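65 kDa virulence protein (Salmonella typhimurium, PDB 2GWM) probably transfers ADP-ribose from NAD+ to an arginine of host actin, blocking actin polymerization and destroying the cytoskeleton. Local coordinates at residues P114-I126 with S175-T187. Residues are numbered along the deposited sequence; the frame is centred on the assembly and turned at random.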
loop_
_atom_site.group_PDB
_atom_site.type_symbol
_atom_site.label_atom_id
_atom_site.label_comp_id
_atom_site.label_asym_id
_atom_site.label_seq_id
_atom_site.Cartn_x
_atom_site.Cartn_y
_atom_site.Cartn_z
ATOM N N PRO A 114 10.897 -3.259 1.329
ATOM C CA PRO A 114 11.687 -4.460 1.589
ATOM C C PRO A 114 12.704 -4.230 2.647
ATOM O O PRO A 114 13.253 -5.216 3.136
ATOM C CB PRO A 114 12.401 -4.730 0.254
ATOM C CG PRO A 114 12.520 -3.424 -0.363
ATOM C CD PRO A 114 11.334 -2.577 0.098
ATOM N N ASP A 115 12.940 -2.955 3.012
ATOM C CA ASP A 115 14.163 -2.559 3.754
ATOM C C ASP A 115 13.848 -2.120 5.125
ATOM O O ASP A 115 14.621 -2.408 6.029
ATOM C CB ASP A 115 14.862 -1.366 3.080
ATOM C CG ASP A 115 15.563 -1.733 1.796
ATOM O OD1 ASP A 115 15.627 -2.938 1.423
ATOM O OD2 ASP A 115 16.081 -0.785 1.174
ATOM N N LYS A 116 12.773 -1.376 5.318
ATOM C CA LYS A 116 12.490 -0.825 6.625
ATOM C C LYS A 116 11.042 -0.393 6.809
ATOM O O LYS A 116 10.330 -0.154 5.853
ATOM C CB LYS A 116 13.408 0.359 6.840
ATOM C CG LYS A 116 12.940 1.589 6.112
ATOM C CD LYS A 116 13.894 2.734 6.368
ATOM C CE LYS A 116 14.712 3.126 5.137
ATOM N NZ LYS A 116 15.626 4.304 5.461
ATOM N N ALA A 117 10.596 -0.301 8.052
ATOM C CA ALA A 117 9.281 0.328 8.305
ATOM C C ALA A 117 9.471 1.704 8.906
ATOM O O ALA A 117 10.342 1.916 9.752
ATOM C CB ALA A 117 8.523 -0.487 9.255
ATOM N N TRP A 118 8.611 2.616 8.494
ATOM C CA TRP A 118 8.509 3.913 9.129
ATOM C C TRP A 118 7.691 3.760 10.374
ATOM O O TRP A 118 6.570 3.268 10.391
ATOM C CB TRP A 118 7.898 4.943 8.177
ATOM C CG TRP A 118 8.959 5.297 7.128
ATOM C CD1 TRP A 118 9.391 4.503 6.088
ATOM C CD2 TRP A 118 9.757 6.460 7.103
ATOM N NE1 TRP A 118 10.382 5.148 5.391
ATOM C CE2 TRP A 118 10.626 6.350 5.996
ATOM C CE3 TRP A 118 9.802 7.612 7.879
ATOM C CZ2 TRP A 118 11.530 7.339 5.664
ATOM C CZ3 TRP A 118 10.707 8.599 7.553
ATOM C CH2 TRP A 118 11.559 8.458 6.446
ATOM N N ILE A 119 8.296 4.185 11.460
ATOM C CA ILE A 119 7.668 4.025 12.785
ATOM C C ILE A 119 6.304 4.696 12.843
ATOM O O ILE A 119 6.111 5.806 12.305
ATOM C CB ILE A 119 8.600 4.576 13.824
ATOM C CG1 ILE A 119 9.891 3.739 13.932
ATOM C CG2 ILE A 119 7.875 4.704 15.206
ATOM C CD1 ILE A 119 10.982 4.356 14.722
ATOM N N ASN A 120 5.350 3.990 13.424
ATOM C CA ASN A 120 4.020 4.439 13.661
ATOM C C ASN A 120 3.432 3.597 14.787
ATOM O O ASN A 120 4.142 2.765 15.358
ATOM C CB ASN A 120 3.174 4.274 12.391
ATOM C CG ASN A 120 2.164 5.348 12.204
ATOM O OD1 ASN A 120 1.500 5.794 13.160
ATOM N ND2 ASN A 120 2.009 5.805 10.914
ATOM N N ASP A 121 2.165 3.800 15.120
ATOM C CA ASP A 121 1.597 2.997 16.214
ATOM C C ASP A 121 1.599 1.493 15.950
ATOM O O ASP A 121 1.691 0.691 16.874
ATOM C CB ASP A 121 0.248 3.523 16.735
ATOM C CG ASP A 121 -0.956 3.375 15.773
ATOM O OD1 ASP A 121 -1.121 2.289 15.183
ATOM O OD2 ASP A 121 -1.763 4.373 15.663
ATOM N N THR A 122 1.541 1.123 14.687
ATOM C CA THR A 122 1.514 -0.256 14.264
ATOM C C THR A 122 2.611 -0.518 13.243
ATOM O O THR A 122 2.731 0.217 12.244
ATOM C CB THR A 122 0.144 -0.571 13.647
ATOM O OG1 THR A 122 -0.867 -0.319 14.587
ATOM C CG2 THR A 122 0.075 -1.983 13.185
ATOM N N ILE A 123 3.397 -1.554 13.437
ATOM C CA ILE A 123 4.341 -2.020 12.465
ATOM C C ILE A 123 3.838 -3.339 11.947
ATOM O O ILE A 123 3.584 -4.288 12.689
ATOM C CB ILE A 123 5.751 -2.264 13.060
ATOM C CG1 ILE A 123 6.276 -1.050 13.825
ATOM C CG2 ILE A 123 6.751 -2.670 11.987
ATOM C CD1 ILE A 123 6.258 0.223 13.073
ATOM N N LEU A 124 3.645 -3.396 10.638
ATOM C CA LEU A 124 3.318 -4.663 9.961
ATOM C C LEU A 124 4.559 -5.346 9.436
ATOM O O LEU A 124 5.383 -4.753 8.731
ATOM C CB LEU A 124 2.416 -4.378 8.763
ATOM C CG LEU A 124 1.161 -3.622 9.056
ATOM C CD1 LEU A 124 0.301 -3.465 7.785
ATOM C CD2 LEU A 124 0.336 -4.160 10.173
ATOM N N ASN A 125 4.714 -6.633 9.774
ATOM C CA ASN A 125 5.759 -7.491 9.331
ATOM C C ASN A 125 5.060 -8.503 8.450
ATOM O O ASN A 125 4.337 -9.303 8.908
ATOM C CB ASN A 125 6.368 -8.199 10.588
ATOM C CG ASN A 125 7.474 -9.143 10.266
ATOM O OD1 ASN A 125 8.392 -8.827 9.490
ATOM N ND2 ASN A 125 7.428 -10.352 10.903
ATOM N N ILE A 126 5.218 -8.322 7.146
ATOM C CA ILE A 126 4.411 -9.003 6.123
ATOM C C ILE A 126 5.195 -10.042 5.368
ATOM O O ILE A 126 6.049 -9.702 4.541
ATOM C CB ILE A 126 3.834 -7.968 5.131
ATOM C CG1 ILE A 126 3.047 -6.884 5.831
ATOM C CG2 ILE A 126 2.936 -8.677 4.122
ATOM C CD1 ILE A 126 2.599 -5.778 4.915
ATOM N N SER A 175 13.452 -5.475 17.681
ATOM C CA SER A 175 14.862 -5.331 17.448
ATOM C C SER A 175 15.318 -6.055 16.177
ATOM O O SER A 175 16.372 -5.755 15.656
ATOM C CB SER A 175 15.631 -5.910 18.638
ATOM O OG SER A 175 15.681 -7.311 18.624
ATOM N N LYS A 176 14.500 -6.996 15.725
ATOM C CA LYS A 176 14.800 -7.810 14.530
ATOM C C LYS A 176 14.111 -7.263 13.298
ATOM O O LYS A 176 14.215 -7.833 12.212
ATOM C CB LYS A 176 14.487 -9.297 14.810
ATOM C CG LYS A 176 15.321 -9.808 15.979
ATOM C CD LYS A 176 15.352 -11.276 16.112
ATOM C CE LYS A 176 16.208 -11.711 17.278
ATOM N NZ LYS A 176 16.639 -13.123 17.038
ATOM N N LEU A 177 13.416 -6.129 13.457
ATOM C CA LEU A 177 12.917 -5.329 12.297
ATOM C C LEU A 177 13.911 -4.190 11.998
ATOM O O LEU A 177 14.563 -3.682 12.855
ATOM C CB LEU A 177 11.485 -4.839 12.578
ATOM C CG LEU A 177 10.445 -5.912 12.913
ATOM C CD1 LEU A 177 9.110 -5.344 13.265
ATOM C CD2 LEU A 177 10.275 -6.935 11.824
ATOM N N ARG A 178 14.026 -3.735 10.733
ATOM C CA ARG A 178 14.792 -2.492 10.446
ATOM C C ARG A 178 13.748 -1.372 10.388
ATOM O O ARG A 178 12.723 -1.480 9.756
ATOM C CB ARG A 178 15.581 -2.504 9.109
ATOM C CG ARG A 178 16.428 -1.177 8.875
ATOM C CD ARG A 178 17.394 -1.230 7.658
ATOM N NE ARG A 178 17.386 0.002 6.837
ATOM C CZ ARG A 178 17.892 0.101 5.596
ATOM N NH1 ARG A 178 18.478 -0.946 5.008
ATOM N NH2 ARG A 178 17.823 1.255 4.929
ATOM N N LEU A 179 13.972 -0.385 11.214
ATOM C CA LEU A 179 13.041 0.723 11.339
ATOM C C LEU A 179 13.682 1.947 10.714
ATOM O O LEU A 179 14.901 2.099 10.695
ATOM C CB LEU A 179 12.771 0.990 12.834
ATOM C CG LEU A 179 12.121 -0.233 13.499
ATOM C CD1 LEU A 179 12.076 0.034 15.019
ATOM C CD2 LEU A 179 10.733 -0.546 12.963
ATOM N N SER A 180 12.821 2.863 10.273
ATOM C CA SER A 180 13.188 4.221 9.899
ATOM C C SER A 180 13.964 4.902 11.013
ATOM O O SER A 180 13.659 4.688 12.161
ATOM C CB SER A 180 11.889 5.041 9.696
ATOM O OG SER A 180 11.113 5.256 10.948
ATOM N N ASP A 181 15.004 5.642 10.682
ATOM C CA ASP A 181 15.783 6.343 11.709
ATOM C C ASP A 181 15.889 7.807 11.324
ATOM O O ASP A 181 16.903 8.472 11.585
ATOM C CB ASP A 181 17.153 5.682 11.967
ATOM C CG ASP A 181 17.762 6.072 13.339
ATOM O OD1 ASP A 181 17.011 6.344 14.349
ATOM O OD2 ASP A 181 19.028 6.074 13.444
ATOM N N ASP A 182 14.806 8.315 10.777
ATOM C CA ASP A 182 14.692 9.697 10.350
ATOM C C ASP A 182 14.612 10.669 11.555
ATOM O O ASP A 182 14.741 10.277 12.732
ATOM C CB ASP A 182 13.449 9.840 9.502
ATOM C CG ASP A 182 12.182 9.499 10.275
ATOM O OD1 ASP A 182 11.912 8.298 10.482
ATOM O OD2 ASP A 182 11.454 10.435 10.676
ATOM N N ALA A 183 14.402 11.944 11.239
ATOM C CA ALA A 183 14.484 13.019 12.223
ATOM C C ALA A 183 13.500 12.874 13.323
ATOM O O ALA A 183 13.667 13.448 14.382
ATOM C CB ALA A 183 14.240 14.365 11.551
ATOM N N THR A 184 12.420 12.182 13.075
ATOM C CA THR A 184 11.398 12.082 14.076
ATOM C C THR A 184 11.192 10.655 14.538
ATOM O O THR A 184 10.145 10.327 15.099
ATOM C CB THR A 184 10.095 12.549 13.493
ATOM O OG1 THR A 184 9.796 11.693 12.353
ATOM C CG2 THR A 184 10.189 14.055 13.206
ATOM N N ALA A 185 12.148 9.769 14.278
ATOM C CA ALA A 185 12.012 8.370 14.716
ATOM C C ALA A 185 11.905 8.277 16.226
ATOM O O ALA A 185 12.763 8.837 16.906
ATOM C CB ALA A 185 13.250 7.603 14.282
ATOM N N ASP A 186 10.895 7.533 16.711
ATOM C CA ASP A 186 10.764 7.238 18.167
ATOM C C ASP A 186 10.038 5.965 18.382
ATOM O O ASP A 186 8.831 5.920 18.279
ATOM C CB ASP A 186 10.016 8.367 18.887
ATOM C CG ASP A 186 9.952 8.146 20.418
ATOM O OD1 ASP A 186 10.504 7.091 20.909
ATOM O OD2 ASP A 186 9.386 9.015 21.131
ATOM N N THR A 187 10.786 4.908 18.688
ATOM C CA THR A 187 10.159 3.629 18.883
ATOM C C THR A 187 9.191 3.561 20.072
ATOM O O THR A 187 8.370 2.625 20.101
ATOM C CB THR A 187 11.165 2.464 18.996
ATOM O OG1 THR A 187 12.041 2.759 20.072
ATOM C CG2 THR A 187 11.905 2.307 17.696
HETATM O O HOH W 1 14.130 6.340 7.702
#
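Ala117 and Leu179 face each other in a single parallel beta bridge, their CA atoms 4.8 Å apart. The register advances together from Lys116 beside Arg178 to Trp118 beside Ser180. Two backbone bonds define the bridge: Ala117 N donates to Arg178 O at 3.0 Å, and Ser180 N donates to Ala117 O at 2.7 Å. A side chain extends the pairing, since Ser180 OG accepts from Ile119 N at 3.1 Å with a nearly straight N-H...O angle of 169°. The rotation of Ser180 (chi1 67°) turns its OG to Ile119 N and leaves its CB over one face of Trp118, a CH-pi contact 4.0 Å from the centroid of the five-membered ring. Asp182 OD1 approaches the six-membered ring obliquely, the carboxylate and ring planes being 33° apart. Asp182 OD2 accepts from Thr184 N, which closes an Asx turn, and also from the Thr184 OG1 hydroxyl. Ile119 packs its CD1 3.7 Å from Thr187 CG2, and its CG1 lies near Leu179 CB. Outward, Lys116 NZ lies 3.8 Å from Arg178 NH2, a like-charge approach that Asp115 may partly offset. Farther along, Ile123 CG2 meets Leu177 CD1 at 3.8 Å. The bridge thus joins the loop entering strand 122-127 to the loop preceding strand 192-198, close to predicted catalytic Arg81 and just after the Ser-Thr-Ser motif of the mono-ADP-ribosyltransferase fold.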